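Local coordinates for uncharacterized protein C4B3.07 (Schizosaccharomyces pombe, PDB 3QTM), which is required for correct translation termination and directly inhibits Ofd1, probably in this way stabilising the N-terminal transcription factor domain of Sre1 for hypoxic gene expression, at residues His50-Ile55 with Ala71-Ala76; Arg107-Leu112 with Arg127-Lys132; Arg120-Leu125 with Ile163-Pro168; Gln153-Tyr158 with Ser192-Gln197. One frame throughout, in Å; residues are numbered along the deposited sequence.

Interaction 1 of 4, residues His50-Ile55 with Ala71-Ala76; sequences HEADRI and AAYSSA. With SO4 (sulfate ion), chain C.
Ala52 drops its methyl group onto one face of the Tyr73 ring, and this is where helix 38-58 and helix 67-82 pack tightly. The CB of Ala52 lies 3.7 Å from the ring centroid and 17° off the ring normal, a CH-pi contact displaced toward the rim on the side of CD1. With so small a residue on one helix, the backbones can close to 6.3 Å between the CA atoms of Ala52 and Tyr73. The tyrosine ring reaches across because its CG stands anti to the backbone N (chi1 -165°), and Ile49 and Leu56 of helix 38-58 also touch it. Both helices lie in the Nro1 family region, classed with the tetratricopeptide-repeat proteins, and they follow each other in the chain. At the far end of the ring the contact turns polar: OD1 of Asp53 stands 2.6 Å from the OH of Tyr73, at best a weak hydrogen bond, since the hydroxyl proton has another acceptor within reach. The carboxylate is turned 73° from the ring plane. Asp53 is partly exposed, whereas Ala52 and Tyr73 are buried. Farther round helix 38-58, Arg54 belongs to the solvent side. Its NH1 donates to O2 of a sulfate ion at 2.6 Å, in the plane of the guanidinium, and Arg57 also binds this sulfate, which probably came from the crystallisation liquor. A long salt bridge of 3.7 Å joins NE of Arg54 to OE1 of Glu51.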
# COMPACT_ATOMS: atom_id res chain seq x y z
N HIS A 50 17.85 -20.00 -1.81
CA HIS A 50 18.61 -21.24 -2.04
C HIS A 50 17.75 -22.31 -2.70
O HIS A 50 18.21 -23.01 -3.62
CB HIS A 50 19.18 -21.78 -0.73
CG HIS A 50 20.21 -20.89 -0.11
ND1 HIS A 50 20.26 -20.64 1.25
CD2 HIS A 50 21.23 -20.19 -0.65
CE1 HIS A 50 21.27 -19.84 1.51
NE2 HIS A 50 21.87 -19.54 0.37
N GLU A 51 16.52 -22.47 -2.23
CA GLU A 51 15.67 -23.50 -2.79
C GLU A 51 15.37 -23.16 -4.26
O GLU A 51 15.34 -24.03 -5.11
CB GLU A 51 14.39 -23.67 -1.97
CG GLU A 51 13.46 -24.75 -2.50
CD GLU A 51 14.13 -26.13 -2.62
OE1 GLU A 51 15.07 -26.43 -1.85
OE2 GLU A 51 13.69 -26.91 -3.50
N ALA A 52 15.18 -21.87 -4.55
CA ALA A 52 14.92 -21.43 -5.91
C ALA A 52 16.09 -21.78 -6.81
O ALA A 52 15.91 -22.26 -7.94
CB ALA A 52 14.62 -19.91 -5.96
N ASP A 53 17.30 -21.54 -6.30
CA ASP A 53 18.51 -21.86 -7.03
C ASP A 53 18.59 -23.37 -7.29
O ASP A 53 19.00 -23.80 -8.37
CB ASP A 53 19.77 -21.39 -6.28
CG ASP A 53 19.99 -19.88 -6.40
OD1 ASP A 53 19.40 -19.26 -7.31
OD2 ASP A 53 20.75 -19.32 -5.57
N ARG A 54 18.19 -24.16 -6.30
CA ARG A 54 18.23 -25.61 -6.44
C ARG A 54 17.26 -26.03 -7.54
O ARG A 54 17.57 -26.90 -8.35
CB ARG A 54 17.89 -26.31 -5.12
CG ARG A 54 18.17 -27.83 -5.15
CD ARG A 54 17.89 -28.49 -3.79
NE ARG A 54 18.47 -27.73 -2.68
CZ ARG A 54 19.68 -27.92 -2.18
NH1 ARG A 54 20.47 -28.87 -2.68
NH2 ARG A 54 20.12 -27.16 -1.19
N ILE A 55 16.09 -25.40 -7.56
CA ILE A 55 15.10 -25.72 -8.59
C ILE A 55 15.65 -25.39 -9.98
O ILE A 55 15.47 -26.16 -10.92
CB ILE A 55 13.77 -25.02 -8.33
CG1 ILE A 55 13.10 -25.62 -7.09
CG2 ILE A 55 12.85 -25.13 -9.53
CD1 ILE A 55 11.89 -24.85 -6.61
N ALA A 71 8.04 -15.23 -9.57
CA ALA A 71 7.37 -14.35 -8.62
C ALA A 71 7.83 -14.63 -7.19
O ALA A 71 8.09 -13.69 -6.45
CB ALA A 71 5.86 -14.50 -8.72
N ALA A 72 7.92 -15.90 -6.80
CA ALA A 72 8.36 -16.25 -5.45
C ALA A 72 9.82 -15.86 -5.24
O ALA A 72 10.20 -15.36 -4.19
CB ALA A 72 8.18 -17.73 -5.19
N TYR A 73 10.64 -16.13 -6.25
CA TYR A 73 12.06 -15.84 -6.18
C TYR A 73 12.25 -14.30 -6.08
O TYR A 73 13.03 -13.80 -5.26
CB TYR A 73 12.73 -16.41 -7.42
CG TYR A 73 14.22 -16.53 -7.36
CD1 TYR A 73 14.90 -17.29 -8.30
CD2 TYR A 73 14.95 -15.89 -6.36
CE1 TYR A 73 16.29 -17.39 -8.26
CE2 TYR A 73 16.34 -15.99 -6.31
CZ TYR A 73 17.01 -16.75 -7.27
OH TYR A 73 18.39 -16.86 -7.24
N SER A 74 11.54 -13.56 -6.92
CA SER A 74 11.59 -12.10 -6.86
C SER A 74 11.18 -11.59 -5.49
O SER A 74 11.83 -10.71 -4.95
CB SER A 74 10.68 -11.49 -7.93
OG SER A 74 10.65 -10.09 -7.80
N SER A 75 10.11 -12.16 -4.92
CA SER A 75 9.63 -11.75 -3.60
C SER A 75 10.65 -11.98 -2.49
O SER A 75 10.78 -11.16 -1.58
CB SER A 75 8.33 -12.47 -3.24
OG SER A 75 7.29 -12.03 -4.09
N ALA A 76 11.36 -13.10 -2.55
CA ALA A 76 12.40 -13.36 -1.57
C ALA A 76 13.52 -12.32 -1.68
O ALA A 76 13.97 -11.78 -0.67
CB ALA A 76 12.96 -14.78 -1.75
S SO4 C . 21.63 -30.09 -5.49
O1 SO4 C . 21.44 -29.55 -6.84
O2 SO4 C . 20.33 -30.34 -4.87
O3 SO4 C . 22.35 -31.36 -5.56
O4 SO4 C . 22.40 -29.14 -4.68

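Interaction 2 of 4, residues Arg107-Leu112 with Arg127-Lys132; sequences RAQLGL and RAYLEK
Gln109 and Tyr129 join the C-terminal part of helix 97-110 to the middle of helix 119-142, two successive helices in the tetratricopeptide-like helical array of Nro1. The direct contact is a hydrogen bond: NE2 of Gln109 donates to the OH of Tyr129 at a modelled 2.5 Å, so short that the exact length is doubtful, with an N-H...O angle of 164°. The amide nitrogen comes in at the edge of the phenol, close to the ring plane, while the amide itself is turned 52° from that plane. Gln109 spans the gap with a chain that is extended beyond CG (chi2 171°), and Tyr129 meets it with its hydroxyl end. Replacing Gln109 by an alanine would probably leave the tyrosine hydroxyl without this donor and open a gap between the two helices at this level.

Side-chain packing surrounds the bond. Ile105 and Lys161 touch Tyr129, the latter from helix 151-170, while Leu125 of helix 119-142 packs against Gln109 and, with Leu121, against Ala108. Charge pairing appears farther along helix 119-142, where Lys132 forms salt bridges with Glu98 and Asp102 of helix 97-110. On the other side of helix 97-110, CD1 of Leu110 sits 3.6 Å above the plane of the Arg107 guanidinium, over its centre.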
# COMPACT_ATOMS: atom_id res chain seq x y z
N ARG A 107 14.72 -10.49 -11.67
CA ARG A 107 14.19 -11.84 -11.50
C ARG A 107 12.73 -11.89 -11.95
O ARG A 107 12.33 -12.80 -12.67
CB ARG A 107 14.32 -12.31 -10.04
CG ARG A 107 13.56 -13.62 -9.72
CD ARG A 107 13.80 -14.71 -10.77
NE ARG A 107 15.22 -15.01 -10.94
CZ ARG A 107 15.71 -15.88 -11.81
NH1 ARG A 107 14.92 -16.58 -12.60
NH2 ARG A 107 17.02 -16.06 -11.89
N ALA A 108 11.94 -10.91 -11.54
CA ALA A 108 10.54 -10.87 -11.91
C ALA A 108 10.36 -10.63 -13.43
O ALA A 108 9.49 -11.22 -14.06
CB ALA A 108 9.77 -9.83 -11.08
N GLN A 109 11.20 -9.77 -14.01
CA GLN A 109 11.11 -9.53 -15.44
C GLN A 109 11.44 -10.80 -16.25
O GLN A 109 10.86 -11.04 -17.31
CB GLN A 109 11.99 -8.34 -15.87
CG GLN A 109 11.43 -7.00 -15.41
CD GLN A 109 12.40 -5.84 -15.63
OE1 GLN A 109 13.59 -6.04 -15.88
NE2 GLN A 109 11.90 -4.62 -15.50
N LEU A 110 12.35 -11.62 -15.73
CA LEU A 110 12.63 -12.91 -16.36
C LEU A 110 11.38 -13.78 -16.45
O LEU A 110 11.28 -14.62 -17.36
CB LEU A 110 13.73 -13.65 -15.60
CG LEU A 110 15.14 -13.13 -15.83
CD1 LEU A 110 16.12 -13.77 -14.84
CD2 LEU A 110 15.54 -13.40 -17.28
N GLY A 111 10.44 -13.58 -15.54
CA GLY A 111 9.20 -14.34 -15.53
C GLY A 111 8.20 -13.95 -16.60
O GLY A 111 7.25 -14.69 -16.85
N LEU A 112 8.39 -12.79 -17.23
CA LEU A 112 7.39 -12.27 -18.17
C LEU A 112 7.19 -13.18 -19.39
O LEU A 112 6.12 -13.20 -19.97
CB LEU A 112 7.76 -10.85 -18.64
CG LEU A 112 7.55 -9.73 -17.62
CD1 LEU A 112 8.24 -8.46 -18.08
CD2 LEU A 112 6.06 -9.48 -17.35
N ARG A 127 5.52 -4.39 -6.65
CA ARG A 127 6.18 -4.22 -5.36
C ARG A 127 7.63 -3.78 -5.52
O ARG A 127 8.09 -2.86 -4.85
CB ARG A 127 6.07 -5.50 -4.52
CG ARG A 127 4.64 -5.77 -4.06
CD ARG A 127 4.46 -7.15 -3.41
NE ARG A 127 5.59 -7.54 -2.57
CZ ARG A 127 5.82 -7.05 -1.36
NH1 ARG A 127 4.99 -6.14 -0.87
NH2 ARG A 127 6.85 -7.45 -0.64
N ALA A 128 8.36 -4.42 -6.43
CA ALA A 128 9.77 -4.11 -6.60
C ALA A 128 9.99 -2.75 -7.27
O ALA A 128 10.91 -2.03 -6.90
CB ALA A 128 10.49 -5.21 -7.37
N TYR A 129 9.15 -2.41 -8.26
CA TYR A 129 9.27 -1.11 -8.92
C TYR A 129 8.99 0.01 -7.92
O TYR A 129 9.64 1.06 -7.96
CB TYR A 129 8.31 -0.98 -10.12
CG TYR A 129 8.68 -1.79 -11.34
CD1 TYR A 129 9.97 -1.78 -11.86
CD2 TYR A 129 7.72 -2.55 -12.00
CE1 TYR A 129 10.31 -2.53 -12.98
CE2 TYR A 129 8.04 -3.30 -13.13
CZ TYR A 129 9.33 -3.29 -13.61
OH TYR A 129 9.63 -4.03 -14.72
N LEU A 130 8.02 -0.19 -7.05
CA LEU A 130 7.70 0.83 -6.05
C LEU A 130 8.82 0.96 -5.01
O LEU A 130 9.12 2.08 -4.57
CB LEU A 130 6.35 0.60 -5.37
CG LEU A 130 5.11 0.85 -6.24
CD1 LEU A 130 3.83 0.49 -5.48
CD2 LEU A 130 5.05 2.29 -6.75
N GLU A 131 9.44 -0.15 -4.62
CA GLU A 131 10.55 -0.05 -3.66
C GLU A 131 11.72 0.67 -4.31
O GLU A 131 12.45 1.40 -3.64
CB GLU A 131 11.00 -1.40 -3.10
CG GLU A 131 9.97 -2.06 -2.22
CD GLU A 131 9.64 -1.24 -0.98
OE1 GLU A 131 10.45 -0.37 -0.58
OE2 GLU A 131 8.56 -1.47 -0.38
N LYS A 132 11.90 0.46 -5.61
CA LYS A 132 12.92 1.18 -6.36
C LYS A 132 12.66 2.71 -6.29
O LYS A 132 13.58 3.49 -6.05
CB LYS A 132 12.94 0.70 -7.81
CG LYS A 132 13.99 1.39 -8.70
CD LYS A 132 15.41 1.00 -8.30
CE LYS A 132 16.44 1.50 -9.33
NZ LYS A 132 17.85 1.33 -8.86

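Interaction 3 of 4, residues Arg120-Leu125 with Ile163-Pro168; sequences RLFLAL and IQYLRP
An aromatic pair, Phe122 with Tyr165, forms the core of an apolar contact between the start of helix 119-142 and the later part of helix 151-170. The rings meet edge-to-face: an edge of Tyr165 is directed at the face of Phe122, with centroids 5.0 Å apart and planes at 63°. CD1 of Tyr165 makes the touch, 3.5 Å above the phenylalanine ring and displaced toward its rim. Leu125, one turn after Phe122, takes a face of the tyrosine. Its CD1 stands 3.6 Å from the Tyr165 centroid and almost on the normal, a well-centred CH-pi contact. The ring thus has Leu125 CD1 over one face and, more distantly, Gln164 CG over the other, while one of its edges presses on Phe122.

These successive helices run roughly antiparallel, the axes of the two short segments 8.4 Å apart at closest approach and 143° apart in direction, in keeping with the antiparallel neighbouring helices of tetratricopeptide-like folds. Leu112, in the loop before helix 119-142, also touches Tyr165. Toward the end of helix 151-170, Pro168 brings its CG to 3.8 Å from CE2 of Phe122. With an alanine at Phe122, the edge of Tyr165 would probably be left without its aromatic partner and a gap would open beside Pro168. Phe122 reaches both residues with its CG anti to the carbonyl carbon (chi1 -80°), which sets the ring next to the backbone of Tyr165, with CB of Phe122 3.7 Å from the carbonyl O of Tyr165.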
# COMPACT_ATOMS: atom_id res chain seq x y z
N ARG A 120 0.62 -13.32 -9.50
CA ARG A 120 1.67 -13.23 -8.50
C ARG A 120 2.89 -12.51 -9.06
O ARG A 120 3.55 -11.77 -8.36
CB ARG A 120 2.04 -14.61 -7.94
CG ARG A 120 1.00 -15.18 -6.99
CD ARG A 120 1.21 -16.68 -6.70
NE ARG A 120 0.06 -17.21 -5.97
CZ ARG A 120 0.02 -17.39 -4.65
NH1 ARG A 120 1.07 -17.12 -3.89
NH2 ARG A 120 -1.09 -17.85 -4.09
N LEU A 121 3.16 -12.71 -10.35
CA LEU A 121 4.30 -12.05 -10.98
C LEU A 121 4.05 -10.56 -11.08
O LEU A 121 4.95 -9.75 -10.81
CB LEU A 121 4.58 -12.64 -12.37
CG LEU A 121 5.93 -12.16 -12.94
CD1 LEU A 121 7.10 -12.80 -12.15
CD2 LEU A 121 6.05 -12.42 -14.45
N PHE A 122 2.82 -10.19 -11.45
CA PHE A 122 2.46 -8.78 -11.60
C PHE A 122 2.60 -8.07 -10.27
O PHE A 122 3.07 -6.93 -10.21
CB PHE A 122 1.05 -8.62 -12.17
CG PHE A 122 0.97 -8.80 -13.67
CD1 PHE A 122 2.02 -9.37 -14.37
CD2 PHE A 122 -0.18 -8.44 -14.37
CE1 PHE A 122 1.95 -9.54 -15.75
CE2 PHE A 122 -0.27 -8.61 -15.74
CZ PHE A 122 0.80 -9.16 -16.44
N LEU A 123 2.23 -8.76 -9.19
CA LEU A 123 2.32 -8.18 -7.86
C LEU A 123 3.78 -8.00 -7.46
O LEU A 123 4.15 -6.95 -6.94
CB LEU A 123 1.55 -9.02 -6.82
CG LEU A 123 1.60 -8.59 -5.34
CD1 LEU A 123 0.97 -7.22 -5.10
CD2 LEU A 123 0.92 -9.64 -4.44
N ALA A 124 4.61 -9.02 -7.71
CA ALA A 124 6.04 -8.95 -7.42
C ALA A 124 6.72 -7.82 -8.18
O ALA A 124 7.59 -7.12 -7.65
CB ALA A 124 6.73 -10.28 -7.77
N LEU A 125 6.34 -7.66 -9.45
CA LEU A 125 6.88 -6.59 -10.28
C LEU A 125 6.50 -5.23 -9.70
O LEU A 125 7.36 -4.37 -9.51
CB LEU A 125 6.33 -6.69 -11.70
CG LEU A 125 6.99 -7.71 -12.62
CD1 LEU A 125 6.05 -8.05 -13.79
CD2 LEU A 125 8.35 -7.19 -13.11
N ILE A 163 2.35 0.99 -12.18
CA ILE A 163 0.95 1.13 -12.57
C ILE A 163 0.57 0.14 -13.67
O ILE A 163 -0.53 -0.39 -13.68
CB ILE A 163 0.65 2.57 -13.03
CG1 ILE A 163 0.82 3.53 -11.86
CG2 ILE A 163 -0.77 2.67 -13.63
CD1 ILE A 163 0.84 4.99 -12.28
N GLN A 164 1.49 -0.10 -14.59
CA GLN A 164 1.24 -1.04 -15.68
C GLN A 164 0.87 -2.43 -15.13
O GLN A 164 -0.02 -3.10 -15.64
CB GLN A 164 2.45 -1.11 -16.62
CG GLN A 164 2.39 -2.23 -17.66
CD GLN A 164 3.69 -2.41 -18.43
OE1 GLN A 164 4.63 -1.63 -18.30
NE2 GLN A 164 3.74 -3.46 -19.24
N TYR A 165 1.55 -2.87 -14.07
CA TYR A 165 1.24 -4.20 -13.54
C TYR A 165 0.15 -4.21 -12.47
O TYR A 165 -0.50 -5.22 -12.27
CB TYR A 165 2.51 -4.92 -13.10
CG TYR A 165 3.42 -5.15 -14.28
CD1 TYR A 165 3.14 -6.14 -15.22
CD2 TYR A 165 4.53 -4.34 -14.49
CE1 TYR A 165 3.96 -6.34 -16.31
CE2 TYR A 165 5.36 -4.53 -15.58
CZ TYR A 165 5.07 -5.52 -16.49
OH TYR A 165 5.89 -5.70 -17.56
N LEU A 166 -0.08 -3.07 -11.81
CA LEU A 166 -1.15 -2.99 -10.83
C LEU A 166 -2.53 -2.96 -11.49
O LEU A 166 -3.50 -3.54 -10.98
CB LEU A 166 -0.98 -1.77 -9.93
CG LEU A 166 0.22 -1.77 -8.97
CD1 LEU A 166 0.41 -0.39 -8.36
CD2 LEU A 166 0.04 -2.82 -7.88
N ARG A 167 -2.62 -2.29 -12.63
CA ARG A 167 -3.92 -2.09 -13.28
C ARG A 167 -4.64 -3.41 -13.55
O ARG A 167 -5.79 -3.56 -13.19
CB ARG A 167 -3.76 -1.25 -14.56
CG ARG A 167 -5.06 -1.01 -15.30
CD ARG A 167 -4.82 -0.32 -16.63
NE ARG A 167 -4.06 0.92 -16.47
CZ ARG A 167 -4.58 2.05 -16.03
NH1 ARG A 167 -5.87 2.10 -15.70
NH2 ARG A 167 -3.83 3.13 -15.91
N PRO A 168 -3.95 -4.39 -14.16
CA PRO A 168 -4.60 -5.69 -14.34
C PRO A 168 -5.06 -6.32 -13.03
O PRO A 168 -6.12 -6.94 -13.00
CB PRO A 168 -3.50 -6.56 -14.97
CG PRO A 168 -2.54 -5.61 -15.58
CD PRO A 168 -2.62 -4.33 -14.79

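Interaction 4 of 4, residues Gln153-Tyr158 with Ser192-Gln197; sequences QLVNPY and SSYLFQ
Tyr194 meets Val155 and Asn156 where helix 188-197 comes up beside the first turns of helix 151-170, within the helical-repeat region of the protein. Along 192-197, Ser192 comes first and looks elsewhere: its OG is hydrogen-bonded to Asn242 of helix 229-254, which ties this short helix to the part of the chain that follows. Tyr194 then carries the whole contact. Its CG is anti to the backbone N (chi1 -178°), and the ring extends straight toward helix 151-170, bridging a backbone separation of 9.5 Å between the CA atoms of Val155 and Tyr194. On the way it is touched by Thr152 and Ile159 of that helix and by Phe202, and it meets the ring of Phe198 with planes at about 35°.

Near the far end of the phenol, CG2 of Val155 packs closely against CE1 of Tyr194, at 3.3 Å; this methyl approaches obliquely and also lies 3.5 Å from the OH of Tyr194. Val155 also touches Leu136 of helix 119-142. At the polar end of the same ring, the Asn156 amide is turned 82° from the ring plane, and its ND2 stands at the ring edge, 2.6 Å from the OH of Tyr194. After Tyr194, Leu195 turns to Val210 in a neighbouring loop, and Phe196 and Gln197 complete the helix, its last turn closed by the 2.8 Å bond from N of Gln197 to O of Ser193.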
# COMPACT_ATOMS: atom_id res chain seq x y z
N GLN A 153 11.54 13.22 -12.95
CA GLN A 153 12.28 12.69 -14.08
C GLN A 153 12.86 11.33 -13.68
O GLN A 153 12.77 10.35 -14.43
CB GLN A 153 13.39 13.67 -14.48
CG GLN A 153 14.22 13.24 -15.66
CD GLN A 153 13.41 13.22 -16.96
OE1 GLN A 153 12.37 13.86 -17.07
NE2 GLN A 153 13.90 12.48 -17.95
N LEU A 154 13.46 11.28 -12.49
CA LEU A 154 14.12 10.09 -11.97
C LEU A 154 13.19 8.89 -11.81
O LEU A 154 13.54 7.79 -12.20
CB LEU A 154 14.70 10.39 -10.59
CG LEU A 154 16.19 10.59 -10.40
CD1 LEU A 154 16.50 10.55 -8.90
CD2 LEU A 154 16.95 9.51 -11.13
N VAL A 155 12.02 9.12 -11.22
CA VAL A 155 11.15 8.01 -10.79
C VAL A 155 9.92 7.71 -11.67
O VAL A 155 9.35 6.62 -11.58
CB VAL A 155 10.71 8.17 -9.30
CG1 VAL A 155 11.94 8.41 -8.40
CG2 VAL A 155 9.72 9.30 -9.15
N ASN A 156 9.51 8.64 -12.52
CA ASN A 156 8.33 8.43 -13.36
C ASN A 156 8.32 7.10 -14.13
O ASN A 156 7.27 6.46 -14.22
CB ASN A 156 8.10 9.59 -14.32
CG ASN A 156 7.35 10.75 -13.67
OD1 ASN A 156 7.37 11.88 -14.18
ND2 ASN A 156 6.69 10.49 -12.55
N PRO A 157 9.47 6.70 -14.70
CA PRO A 157 9.52 5.42 -15.42
C PRO A 157 9.18 4.23 -14.54
O PRO A 157 8.53 3.30 -15.03
CB PRO A 157 10.98 5.34 -15.89
CG PRO A 157 11.40 6.78 -15.99
CD PRO A 157 10.74 7.44 -14.84
N TYR A 158 9.62 4.24 -13.28
CA TYR A 158 9.28 3.16 -12.34
C TYR A 158 7.84 3.24 -11.85
O TYR A 158 7.15 2.22 -11.72
CB TYR A 158 10.25 3.12 -11.17
CG TYR A 158 11.64 2.74 -11.63
CD1 TYR A 158 11.99 1.40 -11.75
CD2 TYR A 158 12.57 3.70 -11.98
CE1 TYR A 158 13.27 1.03 -12.20
CE2 TYR A 158 13.84 3.35 -12.44
CZ TYR A 158 14.18 2.01 -12.54
OH TYR A 158 15.43 1.64 -12.98
N SER A 192 1.03 6.28 -3.19
CA SER A 192 0.08 7.29 -2.74
C SER A 192 0.82 8.56 -2.36
O SER A 192 0.39 9.68 -2.67
CB SER A 192 -0.72 6.80 -1.53
OG SER A 192 -1.49 5.65 -1.84
N SER A 193 1.94 8.38 -1.68
CA SER A 193 2.75 9.49 -1.22
C SER A 193 3.29 10.25 -2.42
O SER A 193 3.32 11.49 -2.44
CB SER A 193 3.88 8.98 -0.33
OG SER A 193 4.85 9.99 -0.12
N TYR A 194 3.70 9.51 -3.44
CA TYR A 194 4.25 10.14 -4.63
C TYR A 194 3.21 11.00 -5.35
O TYR A 194 3.51 12.11 -5.77
CB TYR A 194 4.79 9.10 -5.61
CG TYR A 194 5.40 9.72 -6.83
CD1 TYR A 194 6.59 10.43 -6.74
CD2 TYR A 194 4.79 9.62 -8.07
CE1 TYR A 194 7.16 11.01 -7.83
CE2 TYR A 194 5.36 10.20 -9.19
CZ TYR A 194 6.55 10.89 -9.06
OH TYR A 194 7.13 11.48 -10.16
N LEU A 195 2.02 10.46 -5.52
CA LEU A 195 0.95 11.17 -6.20
C LEU A 195 0.50 12.40 -5.40
O LEU A 195 -0.02 13.35 -5.96
CB LEU A 195 -0.25 10.25 -6.43
CG LEU A 195 0.03 9.03 -7.30
CD1 LEU A 195 -1.23 8.20 -7.44
CD2 LEU A 195 0.55 9.46 -8.64
N PHE A 196 0.70 12.35 -4.09
CA PHE A 196 0.37 13.46 -3.21
C PHE A 196 1.45 14.55 -3.26
O PHE A 196 1.15 15.74 -3.42
CB PHE A 196 0.16 12.97 -1.77
CG PHE A 196 0.20 14.07 -0.74
CD1 PHE A 196 -0.88 14.94 -0.59
CD2 PHE A 196 1.32 14.25 0.06
CE1 PHE A 196 -0.84 15.96 0.35
CE2 PHE A 196 1.36 15.27 1.00
CZ PHE A 196 0.28 16.13 1.15
N GLN A 197 2.70 14.13 -3.13
CA GLN A 197 3.83 15.05 -3.13
C GLN A 197 3.95 15.72 -4.49
O GLN A 197 4.28 16.90 -4.57
CB GLN A 197 5.12 14.31 -2.80
CG GLN A 197 5.20 13.78 -1.37
CD GLN A 197 6.14 14.58 -0.50
OE1 GLN A 197 7.15 15.10 -0.98
NE2 GLN A 197 5.81 14.69 0.79

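Overall arrangement
The four contacts follow the chain through its N-terminal part, from residue 50 to 197, each joining two helices of one array. Interaction 1 comes first, between helices 38-58 and 67-82. Interactions 2 and 3 share helix 119-142, with centres 9 Å apart and their segments alternating in sequence; Leu121 and Leu125 pack against the Ala108-Leu112 region. Interactions 3 and 4 use the later and the early part of helix 151-170, about 17 Å apart between centres. Interaction 1 touches interaction 2 through Tyr73 and Ser74 and interaction 3 through Ala71 and Ser74, but its centre lies about 29 Å from that of interaction 4. Packing therefore passes from helix to helix, consistent with a scaffold built of helical repeats.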